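PDB 3E0E: replication protein A from Methanococcus maripaludis, which probably binds DNA, the piece described here being an OB-fold nucleic-acid-binding domain of the longer protein. Local coordinates for residues Asn17-Thr22 / Phe43-Thr48; Gly37-Leu42 / Thr54-Leu59; Lys66-Glu71 / Ile90-Lys95. All blocks are in the same frame, centred on the assembly; numbering follows the deposited sequence.

Contact 1. Residues Asn17-Thr22 / Phe43-Thr48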
ATOM      1  N   ASN A  17      -1.397   3.872   8.455  1.00  8.79           N
ATOM      2  CA  ASN A  17      -1.452   5.228   7.922  1.00 10.11           C
ATOM      3  C   ASN A  17       0.002   5.495   7.600  1.00  9.95           C
ATOM      4  O   ASN A  17       0.825   5.649   8.503  1.00 10.85           O
ATOM      5  CB  ASN A  17      -1.961   6.216   8.976  1.00  7.95           C
ATOM      6  CG  ASN A  17      -3.361   5.890   9.436  1.00 11.89           C
ATOM      7  OD1 ASN A  17      -4.128   5.251   8.715  1.00 12.56           O
ATOM      8  ND2 ASN A  17      -3.713   6.339  10.635  1.00 13.98           N
ATOM      9  N   ALA A  18       0.322   5.544   6.313  1.00 10.23           N
ATOM     10  CA  ALA A  18       1.705   5.709   5.912  1.00 10.90           C
ATOM     11  C   ALA A  18       1.951   6.622   4.728  1.00 10.84           C
ATOM     12  O   ALA A  18       1.083   6.841   3.892  1.00 10.16           O
ATOM     13  CB  ALA A  18       2.302   4.337   5.623  1.00 13.49           C
ATOM     14  N   GLU A  19       3.175   7.132   4.672  1.00 11.79           N
ATOM     15  CA  GLU A  19       3.625   8.009   3.606  1.00 10.47           C
ATOM     16  C   GLU A  19       4.007   7.190   2.376  1.00  9.60           C
ATOM     17  O   GLU A  19       4.663   6.155   2.486  1.00 10.20           O
ATOM     18  CB  GLU A  19       4.850   8.799   4.085  1.00 13.16           C
ATOM     19  CG  GLU A  19       5.638   9.469   2.973  1.00 16.80           C
ATOM     20  CD  GLU A  19       6.967  10.024   3.449  1.00 18.73           C
ATOM     21  OE1 GLU A  19       7.733  10.525   2.601  1.00 20.64           O
ATOM     22  OE2 GLU A  19       7.251   9.960   4.664  1.00 18.80           O
ATOM     23  N   VAL A  20       3.589   7.657   1.207  1.00  9.88           N
ATOM     24  CA  VAL A  20       3.938   6.987  -0.036  1.00 10.56           C
ATOM     25  C   VAL A  20       5.323   7.534  -0.397  1.00 10.73           C
ATOM     26  O   VAL A  20       5.465   8.690  -0.781  1.00 12.17           O
ATOM     27  CB  VAL A  20       2.923   7.319  -1.154  1.00 10.15           C
ATOM     28  CG1 VAL A  20       3.359   6.663  -2.462  1.00 11.88           C
ATOM     29  CG2 VAL A  20       1.529   6.830  -0.749  1.00 10.45           C
ATOM     30  N   VAL A  21       6.343   6.699  -0.229  1.00 12.64           N
ATOM     31  CA  VAL A  21       7.721   7.088  -0.519  1.00 15.45           C
ATOM     32  C   VAL A  21       8.008   6.924  -2.001  1.00 16.70           C
ATOM     33  O   VAL A  21       8.826   7.644  -2.583  1.00 17.73           O
ATOM     34  CB  VAL A  21       8.711   6.221   0.272  1.00 17.36           C
ATOM     35  CG1 VAL A  21      10.145   6.621  -0.065  1.00 19.18           C
ATOM     36  CG2 VAL A  21       8.443   6.364   1.762  1.00 18.85           C
ATOM     37  N   THR A  22       7.335   5.963  -2.613  1.00 16.83           N
ATOM     38  CA  THR A  22       7.520   5.720  -4.030  1.00 18.99           C
ATOM     39  C   THR A  22       6.281   5.066  -4.604  1.00 17.94           C
ATOM     40  O   THR A  22       5.574   4.334  -3.916  1.00 13.11           O
ATOM     41  CB  THR A  22       8.723   4.795  -4.299  1.00 21.94           C
ATOM     42  OG1 THR A  22       9.887   5.312  -3.643  1.00 27.91           O
ATOM     43  CG2 THR A  22       8.997   4.711  -5.793  1.00 25.79           C
ATOM     44  N   PHE A  43       5.739   2.033  -2.204  1.00  9.27           N
ATOM     45  CA  PHE A  43       6.642   1.776  -1.100  1.00 10.60           C
ATOM     46  C   PHE A  43       6.113   2.716  -0.032  1.00 10.04           C
ATOM     47  O   PHE A  43       6.074   3.930  -0.218  1.00 10.69           O
ATOM     48  CB  PHE A  43       8.096   2.094  -1.440  1.00 14.87           C
ATOM     49  CG  PHE A  43       9.068   1.482  -0.475  1.00 19.00           C
ATOM     50  CD1 PHE A  43       9.816   2.274   0.384  1.00 20.88           C
ATOM     51  CD2 PHE A  43       9.191   0.097  -0.390  1.00 20.68           C
ATOM     52  CE1 PHE A  43      10.675   1.700   1.319  1.00 23.04           C
ATOM     53  CE2 PHE A  43      10.045  -0.488   0.541  1.00 24.76           C
ATOM     54  CZ  PHE A  43      10.789   0.316   1.398  1.00 24.01           C
ATOM     55  N   LEU A  44       5.682   2.134   1.079  1.00 11.30           N
ATOM     56  CA  LEU A  44       5.084   2.886   2.174  1.00  9.54           C
ATOM     57  C   LEU A  44       5.988   2.958   3.388  1.00 10.71           C
ATOM     58  O   LEU A  44       6.730   2.023   3.670  1.00 10.64           O
ATOM     59  CB  LEU A  44       3.768   2.219   2.553  1.00  9.11           C
ATOM     60  CG  LEU A  44       2.784   2.075   1.389  1.00  9.08           C
ATOM     61  CD1 LEU A  44       1.703   1.083   1.760  1.00 11.29           C
ATOM     62  CD2 LEU A  44       2.189   3.432   1.045  1.00 12.86           C
ATOM     63  N   LYS A  45       5.906   4.063   4.120  1.00 10.61           N
ATOM     64  CA  LYS A  45       6.737   4.234   5.301  1.00 13.56           C
ATOM     65  C   LYS A  45       6.050   5.039   6.392  1.00 12.58           C
ATOM     66  O   LYS A  45       5.262   5.934   6.105  1.00 11.93           O
ATOM     67  CB  LYS A  45       8.038   4.953   4.921  1.00 17.56           C
ATOM     68  CG  LYS A  45       8.961   5.226   6.108  1.00 21.29           C
ATOM     69  CD  LYS A  45      10.178   6.069   5.738  1.00 24.56           C
ATOM     70  CE  LYS A  45       9.801   7.514   5.443  1.00 27.36           C
ATOM     71  NZ  LYS A  45      11.004   8.396   5.319  1.00 27.69           N
ATOM     72  N   ASP A  46       6.322   4.687   7.645  1.00 11.99           N
ATOM     73  CA  ASP A  46       5.816   5.456   8.774  1.00 12.83           C
ATOM     74  C   ASP A  46       7.001   5.620   9.715  1.00 13.41           C
ATOM     75  O   ASP A  46       8.128   5.333   9.316  1.00 13.33           O
ATOM     76  CB  ASP A  46       4.597   4.803   9.467  1.00 13.72           C
ATOM     77  CG  ASP A  46       4.884   3.446  10.089  1.00 12.08           C
ATOM     78  OD1 ASP A  46       6.052   3.066  10.304  1.00 12.39           O
ATOM     79  OD2 ASP A  46       3.891   2.755  10.394  1.00 13.74           O
ATOM     80  N   ASP A  47       6.776   6.085  10.941  1.00 14.39           N
ATOM     81  CA  ASP A  47       7.894   6.295  11.854  1.00 16.00           C
ATOM     82  C   ASP A  47       8.512   5.033  12.443  1.00 16.85           C
ATOM     83  O   ASP A  47       9.456   5.121  13.228  1.00 17.21           O
ATOM     84  CB  ASP A  47       7.487   7.246  12.991  1.00 18.43           C
ATOM     85  CG  ASP A  47       6.317   6.727  13.806  1.00 22.76           C
ATOM     86  OD1 ASP A  47       5.968   7.374  14.820  1.00 23.36           O
ATOM     87  OD2 ASP A  47       5.742   5.680  13.442  1.00 24.55           O
ATOM     88  N   THR A  48       8.007   3.865  12.053  1.00 13.53           N
ATOM     89  CA  THR A  48       8.523   2.602  12.578  1.00 13.41           C
ATOM     90  C   THR A  48       9.119   1.669  11.532  1.00 14.44           C
ATOM     91  O   THR A  48       9.787   0.696  11.875  1.00 15.89           O
ATOM     92  CB  THR A  48       7.429   1.813  13.323  1.00 14.62           C
ATOM     93  OG1 THR A  48       6.464   1.325  12.380  1.00 11.80           O
ATOM     94  CG2 THR A  48       6.735   2.696  14.345  1.00 14.49           C
TER
HETATM   95  O   HOH W   1       6.679   8.626   7.217  1.00 16.91           O
HETATM   96  O   HOH W   2      10.120  10.995   4.711  1.00 18.25           O
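With CG anti to the backbone N in both E19 (chi1 165°) and K45 (chi1 178°), the two chains leave their strands the same way and lie side by side, facing each other across a hydrogen-bonded antiparallel pair. The pair belongs to the OB-fold barrel, where the long strand 12-29 runs against strand 37-46. K45 bends at chi3, which sets its CE 3.6 Å from E19 OE2 while NZ stays beyond salt-bridge range; a water bridges the charges instead, accepting from K45 NZ and donating to E19 OE2. A classic beta bulge interrupts the ladder one step on. V21 and T22 both face F43, whose carbonyl takes the V21 N-H at 2.8 Å and a weak bond from T22 N; F43 N donates to T22 O, so the pairing continues one residue out of step. V21 presses CG2 tightly against K45 CB, 3.5 Å away, and its CB meets the F43 ring at the edge. On the buried side, V20 CG2 touches L44 CD2, and A18 CB lies against L44 CB. Next along the chain, D46 sets its CB against N17 O and closes an Asx turn, its OD1 gripped from one face of the carboxylate by both T48 N and T48 OG1, while OD2 takes I5 N. A leucine here would probably leave T48 N and T48 OG1 without the oxygen they share and I5 N without its own, freeing the turn to shift. T48 OG1 meets D46 OD1 on the syn side at 2.7 Å, 24° out of the carboxylate plane.

Contact 2. Residues Gly37-Leu42 / Thr54-Leu59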
ATOM      1  N   GLY A  37      -5.920  -7.947 -15.733  1.00 18.13           N
ATOM      2  CA  GLY A  37      -5.440  -7.549 -14.421  1.00 15.77           C
ATOM      3  C   GLY A  37      -4.424  -6.424 -14.477  1.00 14.20           C
ATOM      4  O   GLY A  37      -3.858  -6.137 -15.530  1.00 12.79           O
ATOM      5  N   GLN A  38      -4.203  -5.778 -13.334  1.00 13.85           N
ATOM      6  CA  GLN A  38      -3.244  -4.681 -13.229  1.00 13.60           C
ATOM      7  C   GLN A  38      -2.562  -4.724 -11.877  1.00 11.06           C
ATOM      8  O   GLN A  38      -3.092  -5.285 -10.924  1.00 10.89           O
ATOM      9  CB  GLN A  38      -3.932  -3.319 -13.320  1.00 16.17           C
ATOM     10  CG  GLN A  38      -4.759  -3.065 -14.541  1.00 18.58           C
ATOM     11  CD  GLN A  38      -5.143  -1.608 -14.645  1.00 17.27           C
ATOM     12  OE1 GLN A  38      -5.765  -1.041 -13.736  1.00 19.14           O
ATOM     13  NE2 GLN A  38      -4.767  -0.985 -15.748  1.00 17.09           N
ATOM     14  N   LEU A  39      -1.387  -4.110 -11.805  1.00  9.84           N
ATOM     15  CA  LEU A  39      -0.626  -4.026 -10.562  1.00 11.05           C
ATOM     16  C   LEU A  39       0.104  -2.698 -10.494  1.00 11.03           C
ATOM     17  O   LEU A  39       0.730  -2.275 -11.462  1.00 10.38           O
ATOM     18  CB  LEU A  39       0.411  -5.160 -10.458  1.00 10.55           C
ATOM     19  CG  LEU A  39       1.462  -5.108  -9.330  1.00 14.23           C
ATOM     20  CD1 LEU A  39       2.513  -4.053  -9.638  1.00 15.42           C
ATOM     21  CD2 LEU A  39       0.799  -4.851  -7.987  1.00 10.95           C
ATOM     22  N   LYS A  40       0.025  -2.046  -9.342  1.00 11.23           N
ATOM     23  CA  LYS A  40       0.733  -0.795  -9.121  1.00 10.47           C
ATOM     24  C   LYS A  40       1.359  -0.973  -7.743  1.00  9.97           C
ATOM     25  O   LYS A  40       0.646  -1.150  -6.755  1.00 10.73           O
ATOM     26  CB  LYS A  40      -0.235   0.394  -9.110  1.00 12.88           C
ATOM     27  CG  LYS A  40       0.246   1.614  -9.896  1.00 19.68           C
ATOM     28  CD  LYS A  40       0.466   2.837  -9.013  1.00 15.97           C
ATOM     29  CE  LYS A  40      -0.833   3.403  -8.444  1.00 16.90           C
ATOM     30  NZ  LYS A  40      -1.415   4.500  -9.283  1.00 15.97           N
ATOM     31  N   SER A  41       2.686  -0.972  -7.678  1.00  9.65           N
ATOM     32  CA  SER A  41       3.371  -1.124  -6.404  1.00 11.28           C
ATOM     33  C   SER A  41       3.674   0.223  -5.760  1.00  9.76           C
ATOM     34  O   SER A  41       3.966   1.204  -6.443  1.00 11.27           O
ATOM     35  CB  SER A  41       4.680  -1.900  -6.585  1.00 11.78           C
ATOM     36  OG  SER A  41       4.437  -3.201  -7.089  1.00 17.58           O
ATOM     37  N   LEU A  42       3.607   0.251  -4.435  1.00  8.82           N
ATOM     38  CA  LEU A  42       3.896   1.451  -3.666  1.00 11.34           C
ATOM     39  C   LEU A  42       4.893   1.085  -2.585  1.00 10.58           C
ATOM     40  O   LEU A  42       4.920  -0.052  -2.123  1.00 11.47           O
ATOM     41  CB  LEU A  42       2.641   1.977  -2.959  1.00 11.28           C
ATOM     42  CG  LEU A  42       1.405   2.328  -3.781  1.00 11.42           C
ATOM     43  CD1 LEU A  42       0.314   2.882  -2.859  1.00 11.74           C
ATOM     44  CD2 LEU A  42       1.781   3.343  -4.841  1.00 12.58           C
ATOM     45  N   THR A  54       0.745  -3.435  -2.559  1.00  9.47           N
ATOM     46  CA  THR A  54       0.348  -3.785  -3.914  1.00  8.70           C
ATOM     47  C   THR A  54      -1.114  -3.446  -4.205  1.00  9.39           C
ATOM     48  O   THR A  54      -2.034  -3.948  -3.554  1.00  9.19           O
ATOM     49  CB  THR A  54       0.602  -5.282  -4.210  1.00 10.48           C
ATOM     50  OG1 THR A  54      -0.082  -6.095  -3.250  1.00 10.20           O
ATOM     51  CG2 THR A  54       2.094  -5.585  -4.151  1.00  8.23           C
ATOM     52  N   LEU A  55      -1.302  -2.568  -5.182  1.00  8.74           N
ATOM     53  CA  LEU A  55      -2.624  -2.131  -5.615  1.00  9.44           C
ATOM     54  C   LEU A  55      -2.978  -3.004  -6.806  1.00  9.78           C
ATOM     55  O   LEU A  55      -2.247  -3.031  -7.794  1.00  6.40           O
ATOM     56  CB  LEU A  55      -2.578  -0.662  -6.045  1.00  8.44           C
ATOM     57  CG  LEU A  55      -2.263   0.388  -4.976  1.00  9.93           C
ATOM     58  CD1 LEU A  55      -2.015   1.726  -5.644  1.00  7.26           C
ATOM     59  CD2 LEU A  55      -3.411   0.482  -3.975  1.00  9.32           C
ATOM     60  N   TRP A  56      -4.094  -3.718  -6.718  1.00 10.54           N
ATOM     61  CA  TRP A  56      -4.488  -4.610  -7.799  1.00  8.99           C
ATOM     62  C   TRP A  56      -5.692  -4.143  -8.598  1.00 10.79           C
ATOM     63  O   TRP A  56      -6.581  -3.461  -8.085  1.00 12.45           O
ATOM     64  CB  TRP A  56      -4.783  -6.013  -7.257  1.00  9.31           C
ATOM     65  CG  TRP A  56      -3.639  -6.630  -6.528  1.00 10.13           C
ATOM     66  CD1 TRP A  56      -3.438  -6.647  -5.180  1.00 10.75           C
ATOM     67  CD2 TRP A  56      -2.530  -7.321  -7.111  1.00 10.66           C
ATOM     68  NE1 TRP A  56      -2.271  -7.308  -4.883  1.00 12.28           N
ATOM     69  CE2 TRP A  56      -1.692  -7.732  -6.051  1.00 12.86           C
ATOM     70  CE3 TRP A  56      -2.161  -7.633  -8.427  1.00 11.78           C
ATOM     71  CZ2 TRP A  56      -0.506  -8.440  -6.265  1.00 11.79           C
ATOM     72  CZ3 TRP A  56      -0.980  -8.339  -8.641  1.00 11.05           C
ATOM     73  CH2 TRP A  56      -0.168  -8.733  -7.562  1.00 12.09           C
ATOM     74  N   ASN A  57      -5.692  -4.528  -9.867  1.00 11.11           N
ATOM     75  CA  ASN A  57      -6.764  -4.220 -10.794  1.00 13.44           C
ATOM     76  C   ASN A  57      -7.195  -2.752 -10.760  1.00 13.12           C
ATOM     77  O   ASN A  57      -6.373  -1.875 -11.011  1.00 13.26           O
ATOM     78  CB  ASN A  57      -7.924  -5.176 -10.522  1.00 15.24           C
ATOM     79  CG  ASN A  57      -7.464  -6.627 -10.441  1.00 17.35           C
ATOM     80  OD1 ASN A  57      -6.618  -7.067 -11.228  1.00 18.90           O
ATOM     81  ND2 ASN A  57      -8.015  -7.375  -9.491  1.00 17.93           N
ATOM     82  N   GLU A  58      -8.457  -2.460 -10.457  1.00 14.76           N
ATOM     83  CA  GLU A  58      -8.893  -1.063 -10.449  1.00 14.16           C
ATOM     84  C   GLU A  58      -8.130  -0.151  -9.486  1.00 13.18           C
ATOM     85  O   GLU A  58      -7.920   1.023  -9.778  1.00 12.81           O
ATOM     86  CB  GLU A  58     -10.394  -0.953 -10.158  1.00 16.79           C
ATOM     87  CG  GLU A  58     -10.831  -1.566  -8.849  1.00 19.20           C
ATOM     88  CD  GLU A  58     -11.482  -2.915  -9.045  1.00 19.85           C
ATOM     89  OE1 GLU A  58     -12.675  -3.050  -8.699  1.00 20.30           O
ATOM     90  OE2 GLU A  58     -10.807  -3.837  -9.550  1.00 20.38           O
ATOM     91  N   LEU A  59      -7.711  -0.668  -8.337  1.00 10.14           N
ATOM     92  CA  LEU A  59      -6.979   0.183  -7.411  1.00 11.48           C
ATOM     93  C   LEU A  59      -5.616   0.577  -7.973  1.00 10.95           C
ATOM     94  O   LEU A  59      -4.957   1.468  -7.448  1.00 11.64           O
ATOM     95  CB  LEU A  59      -6.814  -0.506  -6.056  1.00 12.76           C
ATOM     96  CG  LEU A  59      -8.106  -0.602  -5.242  1.00 13.89           C
ATOM     97  CD1 LEU A  59      -7.800  -1.212  -3.885  1.00 16.26           C
ATOM     98  CD2 LEU A  59      -8.714   0.784  -5.073  1.00 14.34           C
TER
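The beta hairpin of strands 37-46 and 49-56 brings L39 and W56 together as a non-hydrogen-bonded pair away from its turn. L39 CD2 stands over one face of the indole, 3.9 Å from the centroid of the six-membered ring and 7° off its normal, a CH-pi contact. L39 CG lies anti to its own backbone N (chi1 170°), which carries the branch over the ring while CB rests against W56 CZ3. The same CD2 methyl also touches T54 CB at 3.8 Å, so one leucine branch is shared by two residues of the partner strand.

Next along the ladder, K40 and L55 exchange both backbone bonds of a hydrogen-bonded pair, K40 N to L55 O and L55 N to K40 O, each 2.9 Å long. A second non-hydrogen-bonded pair, S41 with T54, follows. The hairpin is part of the curled sheet that forms the OB-fold barrel, with one face turned inward. On that inner face L55 CD1 meets L42 CD1 at 3.8 Å, and I90 lies against both leucines. The K40 chain runs alongside L55, bending repeatedly; its CE is tight against L55 CD1 at 3.5 Å, and NZ goes on to the carbonyls of A60 and F62.

Just beyond W56, N57 takes a positive phi. N57 N still bonds to Q38 O at 2.9 Å, but comes from above the carbonyl plane. The N57 side chain folds back, with OD1 3.4 Å from G37 CA and accepting a weak bond from Q38 N.

Contact 3. Residues Lys66-Glu71 / Ile90-Lys95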
ATOM      1  N   LYS A  66       3.674  10.601  -4.636  1.00 15.31           N
ATOM      2  CA  LYS A  66       4.733  10.499  -3.645  1.00 14.73           C
ATOM      3  C   LYS A  66       4.526  11.641  -2.662  1.00 13.81           C
ATOM      4  O   LYS A  66       4.251  12.772  -3.062  1.00 13.93           O
ATOM      5  CB  LYS A  66       6.106  10.622  -4.304  1.00 15.39           C
ATOM      6  CG  LYS A  66       7.258  10.744  -3.314  1.00 15.53           C
ATOM      7  CD  LYS A  66       8.596  10.828  -4.030  1.00 16.23           C
ATOM      8  CE  LYS A  66       9.730  11.111  -3.053  1.00 19.15           C
ATOM      9  NZ  LYS A  66       9.806  10.107  -1.950  1.00 16.39           N
ATOM     10  N   GLY A  67       4.648  11.339  -1.377  1.00 12.64           N
ATOM     11  CA  GLY A  67       4.454  12.361  -0.367  1.00 12.56           C
ATOM     12  C   GLY A  67       3.082  12.283   0.277  1.00 11.52           C
ATOM     13  O   GLY A  67       2.884  12.777   1.394  1.00 10.29           O
ATOM     14  N   ASP A  68       2.124  11.677  -0.420  1.00  9.24           N
ATOM     15  CA  ASP A  68       0.781  11.537   0.133  1.00 10.35           C
ATOM     16  C   ASP A  68       0.831  10.629   1.349  1.00  9.32           C
ATOM     17  O   ASP A  68       1.629   9.688   1.403  1.00  7.84           O
ATOM     18  CB  ASP A  68      -0.191  10.895  -0.868  1.00 10.77           C
ATOM     19  CG  ASP A  68      -0.608  11.830  -1.982  1.00 15.16           C
ATOM     20  OD1 ASP A  68      -0.423  13.057  -1.846  1.00 16.91           O
ATOM     21  OD2 ASP A  68      -1.146  11.325  -2.993  1.00 16.93           O
ATOM     22  N   ILE A  69      -0.024  10.918   2.324  1.00  9.32           N
ATOM     23  CA  ILE A  69      -0.125  10.086   3.512  1.00  9.71           C
ATOM     24  C   ILE A  69      -1.442   9.355   3.290  1.00  8.70           C
ATOM     25  O   ILE A  69      -2.505   9.969   3.185  1.00  8.30           O
ATOM     26  CB  ILE A  69      -0.173  10.922   4.800  1.00 10.97           C
ATOM     27  CG1 ILE A  69       1.085  11.789   4.885  1.00 12.83           C
ATOM     28  CG2 ILE A  69      -0.255   9.997   6.010  1.00 10.52           C
ATOM     29  CD1 ILE A  69       1.165  12.660   6.106  1.00 18.33           C
ATOM     30  N   ALA A  70      -1.365   8.035   3.198  1.00  9.12           N
ATOM     31  CA  ALA A  70      -2.549   7.252   2.919  1.00 10.54           C
ATOM     32  C   ALA A  70      -2.949   6.259   3.990  1.00  9.96           C
ATOM     33  O   ALA A  70      -2.116   5.774   4.757  1.00  9.01           O
ATOM     34  CB  ALA A  70      -2.357   6.521   1.591  1.00 12.79           C
ATOM     35  N   GLU A  71      -4.249   5.976   4.028  1.00  8.70           N
ATOM     36  CA  GLU A  71      -4.804   4.992   4.942  1.00 10.89           C
ATOM     37  C   GLU A  71      -4.911   3.759   4.064  1.00  9.96           C
ATOM     38  O   GLU A  71      -5.718   3.716   3.138  1.00 10.21           O
ATOM     39  CB  GLU A  71      -6.192   5.409   5.418  1.00 12.56           C
ATOM     40  CG  GLU A  71      -6.734   4.502   6.504  1.00 17.81           C
ATOM     41  CD  GLU A  71      -8.044   4.998   7.079  1.00 19.68           C
ATOM     42  OE1 GLU A  71      -8.489   4.439   8.103  1.00 23.61           O
ATOM     43  OE2 GLU A  71      -8.625   5.943   6.507  1.00 21.11           O
ATOM     44  N   ILE A  90      -7.791   1.832  -0.066  1.00  7.80           N
ATOM     45  CA  ILE A  90      -6.847   2.922   0.140  1.00  7.91           C
ATOM     46  C   ILE A  90      -7.557   4.271   0.044  1.00 10.28           C
ATOM     47  O   ILE A  90      -8.467   4.458  -0.770  1.00 12.49           O
ATOM     48  CB  ILE A  90      -5.677   2.861  -0.885  1.00  8.86           C
ATOM     49  CG1 ILE A  90      -4.685   3.997  -0.613  1.00  9.66           C
ATOM     50  CG2 ILE A  90      -6.214   2.906  -2.314  1.00  6.94           C
ATOM     51  CD1 ILE A  90      -3.368   3.846  -1.366  1.00 10.02           C
ATOM     52  N   GLY A  91      -7.151   5.193   0.908  1.00 10.84           N
ATOM     53  CA  GLY A  91      -7.726   6.524   0.916  1.00 10.76           C
ATOM     54  C   GLY A  91      -6.626   7.492   1.277  1.00  9.43           C
ATOM     55  O   GLY A  91      -5.660   7.111   1.930  1.00 11.47           O
ATOM     56  N   ILE A  92      -6.754   8.742   0.856  1.00 10.57           N
ATOM     57  CA  ILE A  92      -5.735   9.734   1.163  1.00 12.23           C
ATOM     58  C   ILE A  92      -6.087  10.510   2.428  1.00 12.80           C
ATOM     59  O   ILE A  92      -7.144  11.140   2.515  1.00 15.28           O
ATOM     60  CB  ILE A  92      -5.567  10.725  -0.006  1.00 11.60           C
ATOM     61  CG1 ILE A  92      -5.173   9.966  -1.273  1.00 14.40           C
ATOM     62  CG2 ILE A  92      -4.518  11.768   0.340  1.00 14.33           C
ATOM     63  CD1 ILE A  92      -5.160  10.813  -2.512  1.00 17.36           C
ATOM     64  N   ILE A  93      -5.196  10.454   3.410  1.00 10.86           N
ATOM     65  CA  ILE A  93      -5.393  11.159   4.666  1.00 12.82           C
ATOM     66  C   ILE A  93      -4.975  12.614   4.486  1.00 13.07           C
ATOM     67  O   ILE A  93      -5.738  13.537   4.769  1.00 13.47           O
ATOM     68  CB  ILE A  93      -4.534  10.541   5.786  1.00 13.17           C
ATOM     69  CG1 ILE A  93      -4.932   9.078   5.995  1.00 14.53           C
ATOM     70  CG2 ILE A  93      -4.655  11.370   7.056  1.00 11.56           C
ATOM     71  CD1 ILE A  93      -6.390   8.857   6.284  1.00 19.44           C
ATOM     72  N   GLU A  94      -3.758  12.802   3.995  1.00 12.08           N
ATOM     73  CA  GLU A  94      -3.209  14.131   3.771  1.00 13.13           C
ATOM     74  C   GLU A  94      -2.429  14.128   2.465  1.00 13.90           C
ATOM     75  O   GLU A  94      -1.517  13.321   2.275  1.00 14.72           O
ATOM     76  CB  GLU A  94      -2.296  14.512   4.938  1.00 12.93           C
ATOM     77  CG  GLU A  94      -1.640  15.874   4.826  1.00 17.10           C
ATOM     78  CD  GLU A  94      -0.863  16.232   6.075  1.00 18.08           C
ATOM     79  OE1 GLU A  94      -1.493  16.623   7.082  1.00 21.62           O
ATOM     80  OE2 GLU A  94       0.376  16.102   6.055  1.00 18.45           O
ATOM     81  N   LYS A  95      -2.790  15.024   1.557  1.00 15.45           N
ATOM     82  CA  LYS A  95      -2.105  15.096   0.276  1.00 17.82           C
ATOM     83  C   LYS A  95      -0.697  15.646   0.437  1.00 19.46           C
ATOM     84  O   LYS A  95      -0.434  16.469   1.314  1.00 20.48           O
ATOM     85  CB  LYS A  95      -2.894  15.960  -0.707  1.00 18.15           C
ATOM     86  CG  LYS A  95      -4.162  15.298  -1.219  1.00 22.33           C
ATOM     87  CD  LYS A  95      -4.739  16.045  -2.414  1.00 24.96           C
ATOM     88  CE  LYS A  95      -5.305  17.399  -2.019  1.00 25.82           C
ATOM     89  NZ  LYS A  95      -6.499  17.265  -1.141  1.00 26.61           N
TER
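I69 O is the doubly held atom of this contact: I93 N reaches it at 2.7 Å and E94 N at 3.2 Å, both in its carbonyl plane, the second on a lone pair. Two residues facing one make a classic beta bulge, here where the chain of the OB-fold turns a corner at I93. I69 N answers with a nearly straight bond to E94 O (N-H...O 171°), and beyond the bulge E71 and G91 exchange two backbone bonds.

The side chains follow this offset. I69 and E94 run side by side in the same direction, the methyl CD1 of I69 lying 3.5 Å from E94 OE2. I93, its CB 3.3 Å from I69 O, crosses E71 obliquely and puts CD1 on E71 CB at 3.6 Å. On the other face A70 CB touches I90 CG1, and I92 CD1 comes within 4.1 Å of D68 OD2.

Further out, D68 links residues flanking the two segments: its OD1 lies 3.4 Å from K95 CA and accepts from S96 N, while OD2 takes K65 N. F62 touches I90 and I92, with V64 also against I90. Strand 69-78 is itself flanked by strand 12-29, where A70 N and A18 O share a backbone bond, and E71 rests on T15 and N17 of that strand.

How the contacts relate
All three contacts are antiparallel pairings within one curled sheet of the OB-fold. Contacts 1 and 2 share strand 37-46, their centres about 17 Å apart on opposite sides of the chain's centre, and meet where T22 O packs on L42 CB at 3.9 Å. Contacts 1 and 3 are closer, about 9 Å between centres, because strands 12-29 and 69-78 are neighbours, and K66 NZ of contact 3 probably bonds to V21 O at 2.7 Å, at the bulge of contact 1. Contacts 2 and 3, about 16 Å apart between centres, meet through I90, whose CG2 also touches L59 CD2 at 4.3 Å. Of the three, contact 2 alone keeps a regular ladder.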